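Local structure of M32 carboxypeptidase (Chitinophagaceae bacterium, 7A03) at residues 434-437 against 442-445; 363-368 against 405-410; 196-201 against 330-335; 237-242 against 269-274. The protein probably acts as a metal-dependent carboxypeptidase of the M32 family, removing amino acids one at a time from the C-terminal ends of peptide substrates. All coordinates share one frame; numbering follows the deposited sequence. Where two conformers were deposited one is given.

Contact 1. Residues 434-437 against 442-445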
loop_
_atom_site.group_PDB
_atom_site.type_symbol
_atom_site.label_atom_id
_atom_site.label_comp_id
_atom_site.label_asym_id
_atom_site.label_seq_id
_atom_site.Cartn_x
_atom_site.Cartn_y
_atom_site.Cartn_z
ATOM N N THR A 434 -7.558 -7.445 15.549
ATOM C CA THR A 434 -8.550 -8.069 16.407
ATOM C C THR A 434 -8.122 -9.481 16.776
ATOM O O THR A 434 -8.214 -9.881 17.947
ATOM C CB THR A 434 -9.906 -8.030 15.712
ATOM O OG1 THR A 434 -10.301 -6.661 15.573
ATOM C CG2 THR A 434 -10.974 -8.768 16.517
ATOM N N THR A 435 -7.555 -10.215 15.815
ATOM C CA THR A 435 -7.120 -11.568 16.134
ATOM C C THR A 435 -5.966 -11.528 17.125
ATOM O O THR A 435 -5.942 -12.309 18.089
ATOM C CB THR A 435 -6.749 -12.316 14.856
ATOM O OG1 THR A 435 -7.914 -12.420 14.023
ATOM C CG2 THR A 435 -6.252 -13.723 15.182
ATOM N N ALA A 436 -5.028 -10.591 16.932
ATOM C CA ALA A 436 -3.937 -10.475 17.893
ATOM C C ALA A 436 -4.477 -10.173 19.281
ATOM O O ALA A 436 -3.996 -10.739 20.269
ATOM C CB ALA A 436 -2.917 -9.426 17.446
ATOM N N GLN A 437 -5.530 -9.348 19.367
ATOM C CA GLN A 437 -6.077 -9.016 20.681
ATOM C C GLN A 437 -6.661 -10.245 21.358
ATOM O O GLN A 437 -6.674 -10.318 22.595
ATOM C CB GLN A 437 -7.132 -7.919 20.558
ATOM C CG GLN A 437 -6.592 -6.555 20.191
ATOM C CD GLN A 437 -7.728 -5.572 19.964
ATOM O OE1 GLN A 437 -8.484 -5.713 19.011
ATOM N NE2 GLN A 437 -7.865 -4.592 20.850
ATOM N N ASP A 442 -2.151 -10.329 27.099
ATOM C CA ASP A 442 -2.081 -9.003 27.699
ATOM C C ASP A 442 -1.780 -7.919 26.666
ATOM O O ASP A 442 -1.134 -6.919 26.981
ATOM C CB ASP A 442 -1.051 -8.994 28.830
ATOM C CG ASP A 442 -1.288 -10.109 29.842
ATOM O OD1 ASP A 442 -2.150 -9.940 30.735
ATOM O OD2 ASP A 442 -0.616 -11.159 29.740
ATOM N N LEU A 443 -2.262 -8.093 25.433
ATOM C CA LEU A 443 -1.875 -7.192 24.346
ATOM C C LEU A 443 -2.314 -5.754 24.614
ATOM O O LEU A 443 -1.513 -4.815 24.495
ATOM C CB LEU A 443 -2.450 -7.686 23.017
ATOM C CG LEU A 443 -1.995 -6.810 21.852
ATOM C CD1 LEU A 443 -0.486 -6.932 21.641
ATOM C CD2 LEU A 443 -2.741 -7.152 20.579
ATOM N N ASP A 444 -3.594 -5.562 24.963
ATOM C CA ASP A 444 -4.106 -4.210 25.158
ATOM C C ASP A 444 -3.429 -3.531 26.338
ATOM O O ASP A 444 -3.094 -2.345 26.265
ATOM C CB ASP A 444 -5.621 -4.228 25.365
ATOM C CG ASP A 444 -6.383 -4.655 24.125
ATOM O OD1 ASP A 444 -5.915 -4.381 23.001
ATOM O OD2 ASP A 444 -7.473 -5.255 24.279
ATOM N N VAL A 445 -3.241 -4.259 27.442
ATOM C CA VAL A 445 -2.531 -3.695 28.584
ATOM C C VAL A 445 -1.109 -3.304 28.203
ATOM O O VAL A 445 -0.605 -2.252 28.627
ATOM C CB VAL A 445 -2.555 -4.664 29.777
ATOM C CG1 VAL A 445 -1.713 -4.109 30.902
ATOM C CG2 VAL A 445 -3.977 -4.878 30.267
#

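Contact 2. Residues 363-368 against 405-410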
loop_
_atom_site.group_PDB
_atom_site.type_symbol
_atom_site.label_atom_id
_atom_site.label_comp_id
_atom_site.label_asym_id
_atom_site.label_seq_id
_atom_site.Cartn_x
_atom_site.Cartn_y
_atom_site.Cartn_z
ATOM N N MET A 363 -13.704 2.395 -3.638
ATOM C CA MET A 363 -14.821 1.731 -4.290
ATOM C C MET A 363 -15.126 2.395 -5.622
ATOM O O MET A 363 -15.349 1.708 -6.634
ATOM C CB MET A 363 -16.040 1.763 -3.378
ATOM C CG MET A 363 -17.187 0.901 -3.855
ATOM S SD MET A 363 -18.603 1.113 -2.778
ATOM C CE MET A 363 -19.111 2.769 -3.228
ATOM N N ILE A 364 -15.060 3.731 -5.660
ATOM C CA ILE A 364 -15.391 4.429 -6.893
ATOM C C ILE A 364 -14.387 4.054 -7.970
ATOM O O ILE A 364 -14.768 3.676 -9.088
ATOM C CB ILE A 364 -15.467 5.945 -6.646
ATOM C CG1 ILE A 364 -16.724 6.260 -5.831
ATOM C CG2 ILE A 364 -15.462 6.685 -7.976
ATOM C CD1 ILE A 364 -16.677 7.596 -5.142
ATOM N N ARG A 365 -13.098 4.030 -7.606
ATOM C CA ARG A 365 -12.081 3.659 -8.584
ATOM C C ARG A 365 -12.290 2.221 -9.034
ATOM O O ARG A 365 -12.219 1.912 -10.239
ATOM C CB ARG A 365 -10.683 3.886 -7.997
ATOM C CG ARG A 365 -10.326 5.378 -7.877
ATOM C CD ARG A 365 -9.310 5.629 -6.760
ATOM N NE ARG A 365 -8.902 7.031 -6.635
ATOM C CZ ARG A 365 -9.685 8.014 -6.179
ATOM N NH1 ARG A 365 -10.931 7.766 -5.807
ATOM N NH2 ARG A 365 -9.223 9.257 -6.080
ATOM N N TYR A 366 -12.663 1.348 -8.091
ATOM C CA TYR A 366 -12.887 -0.039 -8.461
ATOM C C TYR A 366 -14.014 -0.132 -9.481
ATOM O O TYR A 366 -13.848 -0.728 -10.561
ATOM C CB TYR A 366 -13.143 -0.875 -7.203
ATOM C CG TYR A 366 -13.702 -2.239 -7.455
ATOM C CD1 TYR A 366 -12.898 -3.277 -7.906
ATOM C CD2 TYR A 366 -15.047 -2.497 -7.227
ATOM C CE1 TYR A 366 -13.427 -4.518 -8.147
ATOM C CE2 TYR A 366 -15.585 -3.759 -7.459
ATOM C CZ TYR A 366 -14.755 -4.762 -7.918
ATOM O OH TYR A 366 -15.245 -6.021 -8.155
ATOM N N GLU A 367 -15.135 0.549 -9.213
ATOM C CA GLU A 367 -16.261 0.379 -10.122
ATOM C C GLU A 367 -15.905 0.936 -11.486
ATOM O O GLU A 367 -16.163 0.294 -12.518
ATOM C CB GLU A 367 -17.544 1.014 -9.576
ATOM C CG GLU A 367 -17.960 0.529 -8.187
ATOM C CD GLU A 367 -18.388 -0.934 -8.130
ATOM O OE1 GLU A 367 -18.693 -1.530 -9.187
ATOM O OE2 GLU A 367 -18.426 -1.489 -7.008
ATOM N N ILE A 368 -15.200 2.068 -11.499
ATOM C CA ILE A 368 -14.856 2.684 -12.769
ATOM C C ILE A 368 -13.903 1.784 -13.529
ATOM O O ILE A 368 -14.111 1.500 -14.717
ATOM C CB ILE A 368 -14.293 4.096 -12.541
ATOM C CG1 ILE A 368 -15.434 5.063 -12.238
ATOM C CG2 ILE A 368 -13.466 4.553 -13.744
ATOM C CD1 ILE A 368 -14.975 6.402 -11.760
ATOM N N VAL A 405 -11.150 13.582 -11.361
ATOM C CA VAL A 405 -10.640 12.415 -12.078
ATOM C C VAL A 405 -9.135 12.461 -12.322
ATOM O O VAL A 405 -8.512 11.415 -12.531
ATOM C CB VAL A 405 -11.444 12.211 -13.379
ATOM C CG1 VAL A 405 -11.162 13.335 -14.375
ATOM C CG2 VAL A 405 -11.144 10.860 -13.990
ATOM N N LEU A 406 -8.521 13.637 -12.290
ATOM C CA LEU A 406 -7.095 13.751 -12.565
ATOM C C LEU A 406 -6.227 13.730 -11.306
ATOM O O LEU A 406 -5.036 14.042 -11.388
ATOM C CB LEU A 406 -6.811 15.020 -13.376
ATOM C CG LEU A 406 -7.386 15.121 -14.788
ATOM C CD1 LEU A 406 -7.056 16.479 -15.378
ATOM C CD2 LEU A 406 -6.834 14.012 -15.681
ATOM N N GLN A 407 -6.780 13.361 -10.142
ATOM C CA GLN A 407 -6.005 13.491 -8.910
ATOM C C GLN A 407 -4.930 12.415 -8.771
ATOM O O GLN A 407 -3.861 12.685 -8.216
ATOM C CB GLN A 407 -6.920 13.508 -7.681
ATOM C CG GLN A 407 -7.777 12.256 -7.484
ATOM C CD GLN A 407 -8.678 12.376 -6.256
ATOM O OE1 GLN A 407 -8.325 11.915 -5.174
ATOM N NE2 GLN A 407 -9.833 13.020 -6.420
ATOM N N ASP A 408 -5.194 11.201 -9.235
ATOM C CA ASP A 408 -4.332 10.062 -8.952
ATOM C C ASP A 408 -3.567 9.657 -10.205
ATOM O O ASP A 408 -4.125 9.639 -11.307
ATOM C CB ASP A 408 -5.140 8.876 -8.411
ATOM C CG ASP A 408 -5.441 9.019 -6.938
ATOM O OD1 ASP A 408 -4.618 9.636 -6.231
ATOM O OD2 ASP A 408 -6.489 8.509 -6.479
ATOM N N ILE A 409 -2.284 9.326 -10.015
ATOM C CA ILE A 409 -1.373 9.048 -11.125
ATOM C C ILE A 409 -1.498 7.637 -11.674
ATOM O O ILE A 409 -0.972 7.363 -12.762
ATOM C CB ILE A 409 0.071 9.303 -10.647
ATOM C CG1 ILE A 409 1.022 9.520 -11.833
ATOM C CG2 ILE A 409 0.552 8.164 -9.744
ATOM C CD1 ILE A 409 2.408 10.040 -11.410
ATOM N N HIS A 410 -2.220 6.752 -10.978
ATOM C CA HIS A 410 -2.116 5.318 -11.232
ATOM C C HIS A 410 -2.410 4.979 -12.687
ATOM O O HIS A 410 -1.657 4.231 -13.325
ATOM C CB HIS A 410 -3.021 4.538 -10.269
ATOM C CG HIS A 410 -2.658 4.724 -8.825
ATOM N ND1 HIS A 410 -2.618 5.961 -8.218
ATOM C CD2 HIS A 410 -2.317 3.827 -7.869
ATOM C CE1 HIS A 410 -2.267 5.820 -6.953
ATOM N NE2 HIS A 410 -2.079 4.534 -6.715
#

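Contact 3. Residues 196-201 against 330-335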
loop_
_atom_site.group_PDB
_atom_site.type_symbol
_atom_site.label_atom_id
_atom_site.label_comp_id
_atom_site.label_asym_id
_atom_site.label_seq_id
_atom_site.Cartn_x
_atom_site.Cartn_y
_atom_site.Cartn_z
ATOM N N PRO A 196 -19.622 18.883 16.360
ATOM C CA PRO A 196 -18.230 19.097 15.938
ATOM C C PRO A 196 -17.268 19.145 17.116
ATOM O O PRO A 196 -17.563 19.721 18.167
ATOM C CB PRO A 196 -18.287 20.444 15.210
ATOM C CG PRO A 196 -19.694 20.542 14.718
ATOM C CD PRO A 196 -20.540 19.873 15.768
ATOM N N ALA A 197 -16.101 18.538 16.921
ATOM C CA ALA A 197 -15.067 18.426 17.940
ATOM C C ALA A 197 -14.006 19.497 17.727
ATOM O O ALA A 197 -13.735 19.896 16.593
ATOM C CB ALA A 197 -14.407 17.047 17.881
ATOM N N ARG A 198 -13.504 19.982 18.869
ATOM C CA ARG A 198 -12.268 20.735 18.958
ATOM C C ARG A 198 -11.142 19.942 18.320
ATOM O O ARG A 198 -11.058 18.716 18.448
ATOM C CB ARG A 198 -11.942 20.990 20.433
ATOM C CG ARG A 198 -10.936 22.109 20.688
ATOM C CD ARG A 198 -10.447 22.077 22.133
ATOM N NE ARG A 198 -9.256 22.899 22.341
ATOM C CZ ARG A 198 -8.574 22.951 23.480
ATOM N NH1 ARG A 198 -8.962 22.225 24.518
ATOM N NH2 ARG A 198 -7.498 23.724 23.580
ATOM N N ARG A 199 -10.248 20.673 17.680
ATOM C CA ARG A 199 -9.335 20.150 16.665
ATOM C C ARG A 199 -8.346 21.178 16.116
ATOM O O ARG A 199 -7.310 20.796 15.563
ATOM C CB ARG A 199 -10.068 19.435 15.519
ATOM C CG ARG A 199 -9.198 18.395 14.839
ATOM C CD ARG A 199 -9.775 17.846 13.548
ATOM N NE ARG A 199 -8.794 16.989 12.886
ATOM C CZ ARG A 199 -8.807 16.684 11.593
ATOM N NH1 ARG A 199 -9.761 17.167 10.807
ATOM N NH2 ARG A 199 -7.866 15.896 11.087
ATOM N N ASP A 200 -8.624 22.477 16.261
ATOM C CA ASP A 200 -7.722 23.450 15.657
ATOM C C ASP A 200 -6.350 23.475 16.323
ATOM O O ASP A 200 -5.398 24.000 15.732
ATOM C CB ASP A 200 -8.362 24.834 15.546
ATOM C CG ASP A 200 -8.712 25.430 16.888
ATOM O OD1 ASP A 200 -8.502 24.762 17.926
ATOM O OD2 ASP A 200 -9.206 26.579 16.899
ATOM N N PHE A 201 -6.216 22.887 17.517
ATOM C CA PHE A 201 -4.897 22.751 18.125
ATOM C C PHE A 201 -3.946 21.929 17.268
ATOM O O PHE A 201 -2.723 22.073 17.404
ATOM C CB PHE A 201 -5.003 22.144 19.529
ATOM C CG PHE A 201 -5.838 20.887 19.599
ATOM C CD1 PHE A 201 -5.290 19.651 19.277
ATOM C CD2 PHE A 201 -7.158 20.939 20.018
ATOM C CE1 PHE A 201 -6.054 18.490 19.338
ATOM C CE2 PHE A 201 -7.919 19.783 20.099
ATOM C CZ PHE A 201 -7.364 18.561 19.763
ATOM N N GLY A 330 -1.048 21.564 26.091
ATOM C CA GLY A 330 -1.124 21.535 27.544
ATOM C C GLY A 330 -2.507 21.784 28.103
ATOM O O GLY A 330 -2.793 21.374 29.235
ATOM N N ASN A 331 -3.378 22.440 27.335
ATOM C CA ASN A 331 -4.768 22.644 27.718
ATOM C C ASN A 331 -5.732 21.804 26.876
ATOM O O ASN A 331 -6.904 22.168 26.751
ATOM C CB ASN A 331 -5.124 24.134 27.656
ATOM C CG ASN A 331 -5.116 24.681 26.240
ATOM O OD1 ASN A 331 -4.466 24.125 25.351
ATOM N ND2 ASN A 331 -5.829 25.782 26.024
ATOM N N VAL A 332 -5.258 20.693 26.300
ATOM C CA VAL A 332 -6.057 19.782 25.477
ATOM C C VAL A 332 -6.092 18.421 26.169
ATOM O O VAL A 332 -5.038 17.874 26.509
ATOM C CB VAL A 332 -5.468 19.649 24.059
ATOM C CG1 VAL A 332 -6.326 18.706 23.204
ATOM C CG2 VAL A 332 -5.340 21.013 23.390
ATOM N N SER A 333 -7.295 17.865 26.368
ATOM C CA SER A 333 -7.389 16.613 27.116
ATOM C C SER A 333 -7.113 15.418 26.218
ATOM O O SER A 333 -7.146 15.509 24.991
ATOM C CB SER A 333 -8.790 16.393 27.699
ATOM O OG SER A 333 -9.772 16.242 26.681
ATOM N N LEU A 334 -6.869 14.271 26.855
ATOM C CA LEU A 334 -6.655 13.047 26.090
ATOM C C LEU A 334 -7.837 12.759 25.168
ATOM O O LEU A 334 -7.644 12.428 23.991
ATOM C CB LEU A 334 -6.390 11.866 27.030
ATOM C CG LEU A 334 -6.455 10.452 26.445
ATOM C CD1 LEU A 334 -5.394 10.248 25.400
ATOM C CD2 LEU A 334 -6.358 9.382 27.563
ATOM N N GLN A 335 -9.063 12.900 25.682
ATOM C CA GLN A 335 -10.258 12.646 24.879
ATOM C C GLN A 335 -10.372 13.610 23.702
ATOM O O GLN A 335 -10.718 13.195 22.587
ATOM C CB GLN A 335 -11.511 12.728 25.757
ATOM C CG GLN A 335 -11.934 11.401 26.338
ATOM C CD GLN A 335 -12.234 10.375 25.262
ATOM O OE1 GLN A 335 -12.787 10.701 24.215
ATOM N NE2 GLN A 335 -11.845 9.134 25.507
#

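Contact 4. Residues 237-242 against 269-274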
loop_
_atom_site.group_PDB
_atom_site.type_symbol
_atom_site.label_atom_id
_atom_site.label_comp_id
_atom_site.label_asym_id
_atom_site.label_seq_id
_atom_site.Cartn_x
_atom_site.Cartn_y
_atom_site.Cartn_z
ATOM N N PRO A 237 6.211 10.274 1.777
ATOM C CA PRO A 237 6.752 9.198 2.612
ATOM C C PRO A 237 6.669 7.833 1.944
ATOM O O PRO A 237 5.679 7.486 1.291
ATOM C CB PRO A 237 5.875 9.258 3.863
ATOM C CG PRO A 237 5.489 10.711 3.963
ATOM C CD PRO A 237 5.329 11.184 2.532
ATOM N N PHE A 238 7.712 7.040 2.135
ATOM C CA PHE A 238 7.746 5.685 1.604
ATOM C C PHE A 238 8.717 4.844 2.418
ATOM O O PHE A 238 9.476 5.352 3.245
ATOM C CB PHE A 238 8.106 5.647 0.101
ATOM C CG PHE A 238 9.528 6.079 -0.219
ATOM C CD1 PHE A 238 9.830 7.415 -0.438
ATOM C CD2 PHE A 238 10.541 5.151 -0.300
ATOM C CE1 PHE A 238 11.130 7.835 -0.749
ATOM C CE2 PHE A 238 11.845 5.553 -0.620
ATOM C CZ PHE A 238 12.135 6.902 -0.830
ATOM N N THR A 239 8.668 3.537 2.164
ATOM C CA THR A 239 9.579 2.556 2.724
ATOM C C THR A 239 10.235 1.826 1.560
ATOM O O THR A 239 9.568 1.478 0.580
ATOM C CB THR A 239 8.805 1.552 3.609
ATOM O OG1 THR A 239 8.244 2.246 4.725
ATOM C CG2 THR A 239 9.719 0.460 4.138
ATOM N N THR A 240 11.549 1.599 1.657
ATOM C CA THR A 240 12.273 0.847 0.642
ATOM C C THR A 240 13.281 -0.054 1.326
ATOM O O THR A 240 13.932 0.340 2.301
ATOM C CB THR A 240 12.963 1.777 -0.370
ATOM O OG1 THR A 240 13.478 1.001 -1.470
ATOM C CG2 THR A 240 14.118 2.560 0.273
ATOM N N SER A 241 13.417 -1.270 0.824
ATOM C CA SER A 241 14.371 -2.218 1.373
ATOM C C SER A 241 15.387 -2.600 0.303
ATOM O O SER A 241 15.017 -2.941 -0.829
ATOM C CB SER A 241 13.667 -3.461 1.903
ATOM O OG SER A 241 13.036 -4.156 0.848
ATOM N N PHE A 242 16.666 -2.530 0.665
ATOM C CA PHE A 242 17.761 -2.982 -0.191
ATOM C C PHE A 242 18.178 -4.405 0.135
ATOM O O PHE A 242 19.011 -4.983 -0.575
ATOM C CB PHE A 242 18.982 -2.049 -0.050
ATOM C CG PHE A 242 18.659 -0.587 -0.214
ATOM C CD1 PHE A 242 17.602 -0.179 -1.023
ATOM C CD2 PHE A 242 19.408 0.380 0.432
ATOM C CE1 PHE A 242 17.282 1.154 -1.160
ATOM C CE2 PHE A 242 19.112 1.727 0.277
ATOM C CZ PHE A 242 18.046 2.122 -0.516
ATOM N N GLY A 269 6.753 2.887 9.480
ATOM C CA GLY A 269 7.272 1.916 10.419
ATOM C C GLY A 269 6.647 0.550 10.237
ATOM O O GLY A 269 7.329 -0.477 10.326
ATOM N N GLY A 270 5.334 0.512 9.987
ATOM C CA GLY A 270 4.690 -0.788 9.826
ATOM C C GLY A 270 5.214 -1.555 8.622
ATOM O O GLY A 270 5.522 -2.766 8.706
ATOM N N HIS A 271 5.361 -0.841 7.491
ATOM C CA HIS A 271 6.043 -1.443 6.330
ATOM C C HIS A 271 7.451 -1.921 6.692
ATOM O O HIS A 271 7.887 -3.024 6.301
ATOM C CB HIS A 271 6.197 -0.423 5.207
ATOM C CG HIS A 271 4.944 -0.107 4.446
ATOM N ND1 HIS A 271 4.098 -1.072 3.934
ATOM C CD2 HIS A 271 4.426 1.085 4.071
ATOM C CE1 HIS A 271 3.112 -0.482 3.274
ATOM N NE2 HIS A 271 3.282 0.827 3.353
ATOM N N ALA A 272 8.191 -1.073 7.399
ATOM C CA ALA A 272 9.607 -1.331 7.613
ATOM C C ALA A 272 9.817 -2.516 8.539
ATOM O O ALA A 272 10.745 -3.307 8.335
ATOM C CB ALA A 272 10.299 -0.093 8.157
ATOM N N LEU A 273 8.949 -2.679 9.540
ATOM C CA LEU A 273 9.076 -3.817 10.439
ATOM C C LEU A 273 8.853 -5.115 9.679
ATOM O O LEU A 273 9.531 -6.127 9.931
ATOM C CB LEU A 273 8.077 -3.699 11.595
ATOM C CG LEU A 273 8.315 -2.572 12.594
ATOM C CD1 LEU A 273 7.064 -2.374 13.454
ATOM C CD2 LEU A 273 9.553 -2.852 13.470
ATOM N N TYR A 274 7.893 -5.106 8.740
ATOM C CA TYR A 274 7.724 -6.271 7.877
ATOM C C TYR A 274 9.005 -6.570 7.099
ATOM O O TYR A 274 9.495 -7.709 7.096
ATOM C CB TYR A 274 6.573 -5.999 6.902
ATOM C CG TYR A 274 6.058 -7.166 6.083
ATOM C CD1 TYR A 274 6.536 -8.463 6.262
ATOM C CD2 TYR A 274 5.037 -6.958 5.157
ATOM C CE1 TYR A 274 6.014 -9.525 5.520
ATOM C CE2 TYR A 274 4.501 -8.014 4.416
ATOM C CZ TYR A 274 4.994 -9.294 4.611
ATOM O OH TYR A 274 4.446 -10.324 3.872
#

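Contact 1. Residues 434-437 against 442-445
Gln437 and Asp444 form the polar half of this contact through a single, almost perfectly straight hydrogen bond. The amide nitrogen Gln437 NE2 donates to Asp444 OD1 over 2.9 Å, with an N-H...O angle of 177°, and reaches the syn lone pair, on the side facing the other carboxylate oxygen. The acceptor lies in the plane of the amide, yet the amide and carboxylate planes stand 78° apart, so one flat group meets the other steeply turned. Gln437 achieves this reach with CG anti to its carbonyl carbon and an extended chain beyond, which lays its methylene CG 3.6 Å from Asp444 OD1. Asp444 sits in the first turn of helix 443-448, where the positive end of the helix dipole would probably favour the charged carboxylate.

The setting is a tight corner between two consecutive helices: four residues separate the segments, and the end of helix 420-439 gives way to the short helix 443-448. Here the corner is held by a polar tie and by an apolar contact, which Leu443 supplies.

The apolar half rests on one methyl group. Leu443 has CG anti to its backbone N (chi1 -177°), which sends CD2 back against the preceding helix. There CD2 packs 3.9 Å from Ala436 CB and 3.7 Å from Ala436 C, touching backbone as well as side chain. The same methyl lies 3.9 Å from Gln437 CG, where the two side chains cross at about a right angle. Helix 453-462 covers this apolar side, Trp458 touching Ala436 and Leu455 touching Leu443.

Contact 2. Residues 363-368 against 405-410
Arg365 spans the gap from helix 358-374 to Asp408 and Gln407 in the loop that leads to helix 420-439. Its CB already points toward the loop, and from there CG, CD and NE run out in an extended chain, needed because even the nearest CA atoms, Arg365 CA and Val405 CA, are 9.5 Å apart. CD is the first atom to feel the partner, 4.0 Å from Asp408 OD2. At NE the chain makes its first bond, 2.8 Å to Asp408 OD2, bent to 142° and arriving nearly on the line of the C-O bond. Arg365 CZ follows, 3.2 Å from Asp408 OD2, with the guanidinium plane turned 61° from the carboxylate.

In a mainly helical protein, the long connection between helices 382-394 and 420-439 is tied to helix 358-374 by this side chain, and the salt bridge is a side-on grip in which two nitrogens share one oxygen. The second, Arg365 NH2, meets Asp408 OD2 at 2.9 Å from above the carboxylate plane. Arg350 NE makes a further salt bridge to the same oxygen, a concentration of positive charge likely to keep Asp408 ionised. NH2 also lies 2.9 Å from Gln407 OE1; that amide is itself anchored, its NE2 to Leu348 O and its OE1 to Arg350 N. The last atom, NH1, turns back to its own helix and onward, bonding His361 O and Tyr390 OH, while Trp386 packs against the arginine side chain.

Contact 3. Residues 196-201 against 330-335
Val332 sets its CG1 anti to the backbone N (chi1 -179°), and this lowers that methyl onto the Phe201 ring while CG2 reaches both the Arg198 guanidinium and the CB end of the ring. Phe201 answers with CG tucked between its own N and carbonyl carbon (chi1 50°), which stands the ring up to meet the valine. Val332 CG1 lies 3.7 Å from the centroid of the Phe201 ring, a CH-pi contact over the face, and its nearest ring atom is Phe201 CZ at 3.6 Å. Arg199 CA covers the opposite face, so the ring is held between backbone and methyl. Replacing Phe201 by an alanine removes the ring, and is likely to leave Val332 CG1 without its aromatic partner.

Arg198 extends fully alongside the phenylalanine in the conformer described, one of two deposited, so its hold may be only partial. Arg198 NH1 donates to Asn331 O over 3.0 Å at 162°, the oxygen sitting at the guanidinium edge. Over the flat face lies Val332 CG2, 3.5 Å from Arg198 NH2. NH1 also forms a salt bridge with Glu336 OE1.

That glutamate oxygen accepts from Ser333 N too, while Ser333 OG caps a backbone nitrogen in the first turn. The loop 196-201 thus packs against the residues leading into helix 334-341, whose start has the reciprocal serine-glutamate bonding of a capping box.

Contact 4. Residues 237-242 against 269-274
Thr239 packs against His271 and Ala272, setting the edge strand 239-241 of a small mixed sheet on the helix 258-277 that carries an HExxH sequence. In metallopeptidases of this clan the two histidines of that motif bind a catalytic metal; no metal is bound to them here, so a ligand role for His271 is probable rather than observed.

The close part of the contact is gathered round His271 CB. Thr239 OG1 comes to 3.4 Å from His271 CB, and Thr239 CB to 3.6 Å from the same atom. With Thr239 CG2 anti to its backbone N (chi1 -64° for OG1), the methyl swings over the helix backbone and meets Ala272 CA at 3.9 Å. Val249 of the neighbouring antiparallel strand touches both Thr239 and Ala272 and continues this packing into the sheet.

Ala272 is buried whereas His271 is partly exposed, and the looser side is the imidazole. His271 CD2 is 4.0 Å from Thr239 OG1, approached obliquely, and the ring instead meets those of His267 and His296. The hydroxyl has its polar partner elsewhere, in a hydrogen bond to Glu268 OE1, the glutamate of the motif. A valine in place of Thr239 would keep much of the bulk but lose this bond, and would probably leave the Glu268 carboxylate freer to turn. On the methyl branch, Thr239 CG2 lies 4.1 Å from Ala272 CB.

In the fold
From the N terminus, the chain opens contact 3 at 196-201, in the loop after helix 170-192, and closes it at 330-335, with 128 residues between. Contact 4 opens and closes within that excursion, joining strand 239-241 to the HExxH helix, about 16 Å from contact 3 at their nearest atoms. Contact 2 follows, linking helix 358-374 to the long loop before helix 420-439, and contact 1 then turns the end of that helix into the next across four residues. Only contacts 3 and 4 nest, and none cross. Contacts 1 and 2 lie on opposite sides of the chain's centre, with their own centres 35 Å apart, while contact 4 is the most central.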